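Putative polyprenyl synthetase (Streptomyces coelicolor, PDB 3NF2) probably condenses isopentenyl diphosphate with an allylic diphosphate to lengthen isoprenoid chains, in the magnesium-dependent manner of the FPP/GGPP synthase family. Local coordinates at residues A[199-202]-A[203-207]; A[317-321]-A[322-326]; A[75-78]-A[79-83]. One frame throughout, in Å; residues are numbered along the deposited sequence. Where two conformers were deposited one is given.

Contact 1 of 3, residues A[199-202]-A[203-207]; sequences GGAD and ERTAD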
ATOM      1  N   GLY A 199     -18.761  15.402   8.257  1.00 66.85           N
ATOM      2  CA  GLY A 199     -19.880  16.297   8.556  1.00 64.92           C
ATOM      3  C   GLY A 199     -19.495  17.591   9.263  1.00 63.26           C
ATOM      4  O   GLY A 199     -20.369  18.335   9.702  1.00 65.66           O
ATOM      5  N   GLY A 200     -18.193  17.849   9.391  1.00 64.95           N
ATOM      6  CA  GLY A 200     -17.690  19.123   9.921  1.00 63.44           C
ATOM      7  C   GLY A 200     -17.264  19.220  11.384  1.00 68.23           C
ATOM      8  O   GLY A 200     -16.868  20.303  11.829  1.00 67.55           O
ATOM      9  N   ALA A 201     -17.336  18.109  12.129  1.00 69.70           N
ATOM     10  CA  ALA A 201     -16.968  18.071  13.564  1.00 65.89           C
ATOM     11  C   ALA A 201     -15.532  18.532  13.847  1.00 63.63           C
ATOM     12  O   ALA A 201     -14.633  18.265  13.042  1.00 64.17           O
ATOM     13  CB  ALA A 201     -17.181  16.676  14.126  1.00 68.10           C
ATOM     14  N   ASP A 202     -15.325  19.211  14.984  1.00 61.41           N
ATOM     15  CA  ASP A 202     -14.001  19.731  15.366  0.50 62.33           C
ATOM     16  C   ASP A 202     -13.086  18.601  15.845  1.00 61.68           C
ATOM     17  O   ASP A 202     -13.544  17.483  16.099  1.00 52.33           O
ATOM     18  CB  ASP A 202     -14.113  20.834  16.441  0.50 62.94           C
ATOM     19  CG  ASP A 202     -12.851  21.709  16.536  0.50 61.64           C
ATOM     20  OD1 ASP A 202     -12.257  21.804  17.634  0.50 53.68           O
ATOM     21  OD2 ASP A 202     -12.441  22.288  15.508  0.50 65.28           O
ATOM     22  N   GLU A 203     -11.799  18.915  15.976  1.00 64.28           N
ATOM     23  CA  GLU A 203     -10.760  17.948  16.306  1.00 71.78           C
ATOM     24  C   GLU A 203     -10.948  17.248  17.653  1.00 74.57           C
ATOM     25  O   GLU A 203     -10.482  16.127  17.830  1.00 76.15           O
ATOM     26  CB  GLU A 203      -9.375  18.611  16.207  1.00 74.00           C
ATOM     27  CG  GLU A 203      -8.379  17.886  15.268  1.00 82.62           C
ATOM     28  CD  GLU A 203      -8.789  17.902  13.781  1.00 91.23           C
ATOM     29  OE1 GLU A 203      -9.433  18.877  13.333  1.00 97.75           O
ATOM     30  OE2 GLU A 203      -8.455  16.936  13.055  1.00 88.16           O
ATOM     31  N   ARG A 204     -11.657  17.893  18.580  1.00 77.97           N
ATOM     32  CA  ARG A 204     -11.944  17.310  19.898  1.00 75.29           C
ATOM     33  C   ARG A 204     -13.136  16.342  19.906  1.00 72.10           C
ATOM     34  O   ARG A 204     -13.100  15.322  20.605  1.00 70.95           O
ATOM     35  CB  ARG A 204     -12.131  18.405  20.956  1.00 78.19           C
ATOM     36  CG  ARG A 204     -10.821  19.049  21.434  1.00 89.49           C
ATOM     37  CD  ARG A 204     -10.979  19.781  22.773  1.00100.40           C
ATOM     38  NE  ARG A 204     -11.220  18.858  23.891  1.00104.58           N
ATOM     39  CZ  ARG A 204     -12.406  18.659  24.472  1.00107.02           C
ATOM     40  NH1 ARG A 204     -12.518  17.794  25.476  1.00105.32           N
ATOM     41  NH2 ARG A 204     -13.483  19.322  24.054  1.00108.01           N
ATOM     42  N   THR A 205     -14.166  16.656  19.155  1.00 66.61           N
ATOM     43  CA  THR A 205     -15.294  15.767  19.050  1.00 66.48           C
ATOM     44  C   THR A 205     -14.855  14.476  18.393  1.00 68.25           C
ATOM     45  O   THR A 205     -15.277  13.408  18.753  1.00 72.03           O
ATOM     46  CB  THR A 205     -16.384  16.380  18.186  1.00 66.39           C
ATOM     47  OG1 THR A 205     -16.618  17.727  18.581  1.00 65.66           O
ATOM     48  CG2 THR A 205     -17.640  15.605  18.291  1.00 65.76           C
ATOM     49  N   ALA A 206     -14.031  14.588  17.375  1.00 66.10           N
ATOM     50  CA  ALA A 206     -13.584  13.433  16.635  1.00 64.93           C
ATOM     51  C   ALA A 206     -12.708  12.468  17.430  1.00 66.90           C
ATOM     52  O   ALA A 206     -12.916  11.274  17.395  1.00 61.12           O
ATOM     53  CB  ALA A 206     -12.893  13.874  15.395  1.00 63.30           C
ATOM     54  N   ASP A 207     -11.770  13.003  18.194  1.00 65.53           N
ATOM     55  CA  ASP A 207     -10.870  12.190  18.968  1.00 68.44           C
ATOM     56  C   ASP A 207     -11.660  11.385  19.929  1.00 67.29           C
ATOM     57  O   ASP A 207     -11.309  10.272  20.223  1.00 71.28           O
ATOM     58  CB  ASP A 207      -9.968  13.045  19.813  1.00 70.38           C
ATOM     59  CG  ASP A 207      -9.116  13.913  19.021  1.00 72.45           C
ATOM     60  OD1 ASP A 207      -9.250  13.912  17.807  1.00 73.14           O
ATOM     61  OD2 ASP A 207      -8.289  14.602  19.603  1.00 85.59           O
TER
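Asp202 occupies the N-cap position of the helix that starts at Glu203, and its carbonyl O accepts the first i to i+4 bond of that helix from Ala206 N at 3.2 Å. The Asp202 side chain does not do the capping. With CG swung anti to the backbone N (chi1 -161°), the carboxylate is carried round beside its own carbonyl carbon; OD1 comes to 3.4 Å from Glu203 N, but the angle is too poor for a bond. This side chain was modelled in two conformers, in keeping with its exposed setting. One residue earlier, Ala201 turns its methyl to the new helix, where CB rests 4.1 Å from Thr205 CB. Thr205 CB and Ala206 CB both lie 3.7 Å from Asp202 O, the oxygen bonded by Ala206 N.

The turn joins two helices of the all-helical isoprenoid synthase fold. Helix 173-198 is closed by a Schellman motif with Gly200 as its C-prime residue: Ala201 N reaches back to Ala196 O and Gly200 N to Val197 O, and the positive phi of Gly200 (99°) sends the chain off towards helix 203-230.

Beyond the turn, Glu203 and Asp207 lie one helical turn apart and both face Arg147 of helix 139-165. Glu203, its chain bent at chi2, forms a salt bridge to Arg147 through OE2. A second bridge to Arg147, from Asp207 OD1, is less certain, since it rests on a carboxylate modelled too close to Glu203 O. Ala201 also packs on Ala196 and Thr69, and Ala206 on Val197.

Contact 2 of 3, residues A[317-321]-A[322-326]; sequences EALDA and VDMPD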
ATOM      1  N   GLU A 317     -18.661   4.837  28.033  1.00 56.46           N
ATOM      2  CA  GLU A 317     -18.390   5.992  28.880  1.00 61.02           C
ATOM      3  C   GLU A 317     -17.634   7.123  28.150  1.00 62.25           C
ATOM      4  O   GLU A 317     -17.638   8.269  28.605  1.00 66.15           O
ATOM      5  CB  GLU A 317     -17.760   5.528  30.214  1.00 62.25           C
ATOM      6  CG  GLU A 317     -16.537   6.253  30.769  1.00 68.74           C
ATOM      7  CD  GLU A 317     -15.956   5.536  32.001  1.00 84.34           C
ATOM      8  OE1 GLU A 317     -16.692   4.755  32.650  1.00 85.21           O
ATOM      9  OE2 GLU A 317     -14.766   5.749  32.324  1.00 85.70           O
ATOM     10  N   ALA A 318     -17.029   6.822  27.001  1.00 63.06           N
ATOM     11  CA  ALA A 318     -16.450   7.881  26.155  1.00 64.21           C
ATOM     12  C   ALA A 318     -17.527   8.619  25.341  1.00 65.06           C
ATOM     13  O   ALA A 318     -17.390   9.811  25.078  1.00 65.04           O
ATOM     14  CB  ALA A 318     -15.356   7.337  25.246  1.00 62.18           C
ATOM     15  N   LEU A 319     -18.589   7.907  24.952  1.00 64.00           N
ATOM     16  CA  LEU A 319     -19.751   8.509  24.282  1.00 65.05           C
ATOM     17  C   LEU A 319     -20.418   9.600  25.107  1.00 67.54           C
ATOM     18  O   LEU A 319     -20.921  10.575  24.549  1.00 71.28           O
ATOM     19  CB  LEU A 319     -20.817   7.458  23.986  1.00 65.86           C
ATOM     20  CG  LEU A 319     -20.817   6.623  22.712  1.00 69.72           C
ATOM     21  CD1 LEU A 319     -21.952   5.623  22.798  1.00 71.77           C
ATOM     22  CD2 LEU A 319     -20.941   7.475  21.458  1.00 74.35           C
ATOM     23  N   ASP A 320     -20.449   9.407  26.426  1.00 67.94           N
ATOM     24  CA  ASP A 320     -21.003  10.374  27.379  1.00 67.97           C
ATOM     25  C   ASP A 320     -20.332  11.753  27.270  1.00 70.38           C
ATOM     26  O   ASP A 320     -20.980  12.782  27.477  1.00 74.15           O
ATOM     27  CB  ASP A 320     -20.864   9.838  28.812  1.00 63.48           C
ATOM     28  CG  ASP A 320     -21.606   8.513  29.033  1.00 69.21           C
ATOM     29  OD1 ASP A 320     -22.358   8.073  28.127  1.00 56.87           O
ATOM     30  OD2 ASP A 320     -21.452   7.921  30.129  1.00 71.19           O
ATOM     31  N   ALA A 321     -19.045  11.756  26.919  1.00 67.03           N
ATOM     32  CA  ALA A 321     -18.226  12.970  26.841  1.00 68.44           C
ATOM     33  C   ALA A 321     -18.503  13.860  25.620  1.00 68.51           C
ATOM     34  O   ALA A 321     -18.079  15.020  25.590  1.00 65.11           O
ATOM     35  CB  ALA A 321     -16.730  12.608  26.909  1.00 64.30           C
ATOM     36  N   VAL A 322     -19.196  13.324  24.617  1.00 69.88           N
ATOM     37  CA  VAL A 322     -19.469  14.090  23.394  1.00 73.76           C
ATOM     38  C   VAL A 322     -20.921  14.541  23.211  1.00 75.16           C
ATOM     39  O   VAL A 322     -21.863  13.735  23.284  1.00 71.49           O
ATOM     40  CB  VAL A 322     -18.961  13.393  22.102  1.00 74.79           C
ATOM     41  CG1 VAL A 322     -17.644  14.014  21.654  1.00 80.43           C
ATOM     42  CG2 VAL A 322     -18.826  11.890  22.295  1.00 71.80           C
ATOM     43  N   ASP A 323     -21.064  15.844  22.966  1.00 75.36           N
ATOM     44  CA  ASP A 323     -22.342  16.473  22.666  1.00 74.35           C
ATOM     45  C   ASP A 323     -22.858  15.958  21.330  1.00 70.86           C
ATOM     46  O   ASP A 323     -22.215  16.118  20.292  1.00 71.57           O
ATOM     47  CB  ASP A 323     -22.190  17.995  22.647  1.00 76.12           C
ATOM     48  CG  ASP A 323     -23.521  18.724  22.742  1.00 84.60           C
ATOM     49  OD1 ASP A 323     -24.553  18.087  23.061  1.00 85.54           O
ATOM     50  OD2 ASP A 323     -23.528  19.949  22.499  1.00 89.79           O
ATOM     51  N   MET A 324     -24.033  15.345  21.375  1.00 68.46           N
ATOM     52  CA  MET A 324     -24.519  14.506  20.298  1.00 68.82           C
ATOM     53  C   MET A 324     -26.015  14.314  20.507  1.00 72.55           C
ATOM     54  O   MET A 324     -26.456  14.165  21.651  1.00 73.87           O
ATOM     55  CB  MET A 324     -23.791  13.159  20.384  1.00 67.23           C
ATOM     56  CG  MET A 324     -24.283  12.034  19.499  1.00 65.53           C
ATOM     57  SD  MET A 324     -23.499  10.467  19.967  1.00 48.77           S
ATOM     58  CE  MET A 324     -21.856  11.018  20.368  1.00 39.11           C
ATOM     59  N   PRO A 325     -26.803  14.357  19.414  1.00 74.38           N
ATOM     60  CA  PRO A 325     -28.211  13.980  19.442  1.00 76.23           C
ATOM     61  C   PRO A 325     -28.407  12.627  20.110  1.00 78.31           C
ATOM     62  O   PRO A 325     -27.690  11.671  19.803  1.00 82.19           O
ATOM     63  CB  PRO A 325     -28.577  13.908  17.960  1.00 74.89           C
ATOM     64  CG  PRO A 325     -27.719  14.943  17.332  1.00 76.61           C
ATOM     65  CD  PRO A 325     -26.432  14.969  18.123  1.00 78.16           C
ATOM     66  N   ASP A 326     -29.369  12.572  21.028  1.00 80.86           N
ATOM     67  CA  ASP A 326     -29.578  11.410  21.899  1.00 83.29           C
ATOM     68  C   ASP A 326     -30.090  10.154  21.181  1.00 84.36           C
ATOM     69  O   ASP A 326     -29.941   9.044  21.696  1.00 85.72           O
ATOM     70  CB  ASP A 326     -30.489  11.786  23.077  1.00 82.17           C
ATOM     71  CG  ASP A 326     -29.843  12.801  24.027  1.00 87.99           C
ATOM     72  OD1 ASP A 326     -28.742  13.312  23.726  1.00 94.73           O
ATOM     73  OD2 ASP A 326     -30.438  13.091  25.086  1.00 87.79           O
TER
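Leu319 and Met324 meet through their ends, Leu319 CD2 lying 3.8 Å from Met324 CE, with the two side chains crossing at a slant. Met324 gets there by a long reach: CG stands anti to the backbone N (chi1 171°), the chain stays extended through SD, and a bend at chi3 (-38°) then turns the terminal methyl towards the leucine. It is therefore the CE methyl that makes this touch, while the sulfur sits one bond behind it. Leu319 offers its CD2 branch, and its side chain also packs on Tyr212 of helix 203-230 and on Phe332 and Thr333 of helix 326-339.

Val322 lies between these two residues in sequence and points its branches differently. Its chi1 of -101° is away from the staggered positions, and CG2 sits 3.3 Å from Leu319 O and 3.8 Å from Ala318 O. CG1 stays nearer the Ala321 carbonyl, 4.1 Å from Ala321 O. The valine side chain also packs on Thr208 of helix 203-230.

The backbone makes a type I beta turn from Leu319 to Val322, closed by Val322 N to Leu319 O at 3.2 Å, with the donor above the carbonyl plane rather than on a lone pair. Just before it, Ala321 N bonds to Ala318 O at 3.1 Å. This turn carries the chain out of helix 300-319 into the connection to helix 326-339, where Arg329 bonds to the carbonyls of Val322 and Met324 and forms a salt bridge with Asp326.

Between the two segments, then, the side chains Leu319 and Met324 meet as hydrocarbon on hydrocarbon, and the hydrogen bond that crosses the join is a backbone one, so side-chain charge plays no part in it.

Contact 3 of 3, residues A[75-78]-A[79-83]; sequences VGVP and GAVAV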
ATOM      1  N   VAL A  75     -23.505  11.239   3.915  1.00 61.30           N
ATOM      2  CA  VAL A  75     -22.279  12.046   4.067  1.00 59.33           C
ATOM      3  C   VAL A  75     -21.090  11.185   4.547  1.00 62.76           C
ATOM      4  O   VAL A  75     -19.937  11.415   4.156  1.00 64.61           O
ATOM      5  CB  VAL A  75     -22.528  13.262   5.014  1.00 61.23           C
ATOM      6  CG1 VAL A  75     -21.231  14.027   5.364  1.00 52.79           C
ATOM      7  CG2 VAL A  75     -23.550  14.208   4.399  1.00 60.97           C
ATOM      8  N   GLY A  76     -21.387  10.177   5.363  1.00 57.77           N
ATOM      9  CA  GLY A  76     -20.369   9.266   5.862  1.00 57.47           C
ATOM     10  C   GLY A  76     -20.078   8.072   4.964  1.00 57.67           C
ATOM     11  O   GLY A  76     -19.201   7.265   5.280  1.00 59.80           O
ATOM     12  N   VAL A  77     -20.805   7.952   3.853  1.00 56.57           N
ATOM     13  CA  VAL A  77     -20.600   6.840   2.909  1.00 57.72           C
ATOM     14  C   VAL A  77     -19.190   6.786   2.275  1.00 56.82           C
ATOM     15  O   VAL A  77     -18.617   5.701   2.203  1.00 59.46           O
ATOM     16  CB  VAL A  77     -21.777   6.670   1.883  1.00 56.65           C
ATOM     17  CG1 VAL A  77     -21.367   5.835   0.653  1.00 47.48           C
ATOM     18  CG2 VAL A  77     -22.951   6.012   2.567  1.00 56.53           C
ATOM     19  N   PRO A  78     -18.619   7.944   1.859  1.00 54.65           N
ATOM     20  CA  PRO A  78     -17.204   7.924   1.460  1.00 50.96           C
ATOM     21  C   PRO A  78     -16.293   7.360   2.548  1.00 51.96           C
ATOM     22  O   PRO A  78     -15.360   6.600   2.247  1.00 53.27           O
ATOM     23  CB  PRO A  78     -16.885   9.403   1.238  1.00 50.53           C
ATOM     24  CG  PRO A  78     -18.171   9.999   0.816  1.00 44.59           C
ATOM     25  CD  PRO A  78     -19.250   9.240   1.528  1.00 52.95           C
ATOM     26  N   GLY A  79     -16.591   7.723   3.794  1.00 52.58           N
ATOM     27  CA  GLY A  79     -15.854   7.252   4.962  1.00 44.33           C
ATOM     28  C   GLY A  79     -15.972   5.760   5.165  1.00 40.16           C
ATOM     29  O   GLY A  79     -14.989   5.106   5.465  1.00 48.31           O
ATOM     30  N   ALA A  80     -17.173   5.218   4.983  1.00 42.32           N
ATOM     31  CA  ALA A  80     -17.417   3.778   5.121  1.00 42.22           C
ATOM     32  C   ALA A  80     -16.755   2.968   4.024  1.00 46.76           C
ATOM     33  O   ALA A  80     -16.328   1.837   4.261  1.00 46.37           O
ATOM     34  CB  ALA A  80     -18.910   3.493   5.118  1.00 44.26           C
ATOM     35  N   VAL A  81     -16.709   3.545   2.823  1.00 43.74           N
ATOM     36  CA  VAL A  81     -16.131   2.895   1.652  1.00 42.34           C
ATOM     37  C   VAL A  81     -14.603   2.840   1.816  1.00 41.58           C
ATOM     38  O   VAL A  81     -13.991   1.783   1.658  1.00 38.18           O
ATOM     39  CB  VAL A  81     -16.595   3.596   0.325  1.00 44.97           C
ATOM     40  CG1 VAL A  81     -15.751   3.181  -0.880  1.00 39.02           C
ATOM     41  CG2 VAL A  81     -18.055   3.284   0.049  1.00 37.94           C
ATOM     42  N   ALA A  82     -14.016   3.965   2.197  1.00 34.59           N
ATOM     43  CA  ALA A  82     -12.582   4.051   2.438  1.00 41.29           C
ATOM     44  C   ALA A  82     -12.107   3.077   3.530  1.00 46.71           C
ATOM     45  O   ALA A  82     -11.058   2.431   3.371  1.00 48.60           O
ATOM     46  CB  ALA A  82     -12.197   5.477   2.784  1.00 35.88           C
ATOM     47  N   VAL A  83     -12.885   2.973   4.615  1.00 43.58           N
ATOM     48  CA  VAL A  83     -12.599   2.052   5.718  1.00 37.06           C
ATOM     49  C   VAL A  83     -12.644   0.590   5.247  1.00 45.62           C
ATOM     50  O   VAL A  83     -11.768  -0.214   5.594  1.00 46.64           O
ATOM     51  CB  VAL A  83     -13.563   2.275   6.921  1.00 38.03           C
ATOM     52  CG1 VAL A  83     -13.552   1.093   7.865  1.00 30.55           C
ATOM     53  CG2 VAL A  83     -13.162   3.512   7.709  1.00 40.97           C
TER
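Backbone bonds dominate the contact between Gly76, Val77 and Pro78 and the residues four places on. Ala80 N donates to Gly76 O at 2.9 Å, and Val81 N to Val77 O at 2.9 Å. Ala82 N follows with a bond to Pro78 O at 3.0 Å, and Val83 N to Gly79 O carries the pattern on.

The apolar pair is Val77 CG1 and Val81 CG2, 4.2 Å apart.

Carbon also approaches carbonyl oxygen. Because CG2 of Val81 lies anti to the carbonyl carbon, beside its own backbone N, it comes to 3.3 Å from Val77 O. Ala82 CB lies 3.4 Å from Pro78 O.

Around the helix, Val77 packs on Leu15 and Val19 of helix 5-25 and on Val63 of helix 57-67, whereas Pro78 meets Leu198 and Leu133.

Pro78 has no N-H to donate, which costs nothing in the first turn of a helix, where backbone N-H groups have no i-4 carbonyl within the helix. The whole is the regular start of a buried core helix, 77-98, packed among neighbouring helices in the all-alpha isoprenoid synthase fold.

In the fold
Along the chain the order is contact 3, contact 1, contact 2. Contact 3 opens helix 77-98, contact 1 links helix 173-198 to helix 203-230, and contact 2 links helix 300-319 to helix 326-339. The centre of contact 1 lies 12 Å from that of contact 2 and 16 Å from that of contact 3, and it shares a side of the chain's centre with each. It touches both, through Thr205 CG2 on Val322 CG1 at 3.7 Å and through Gly199 N near Val75 CG1 at 4.0 Å. Contact 1 thus bridges the other two, widely spaced in sequence, which do not meet directly: their centres are 22 Å apart.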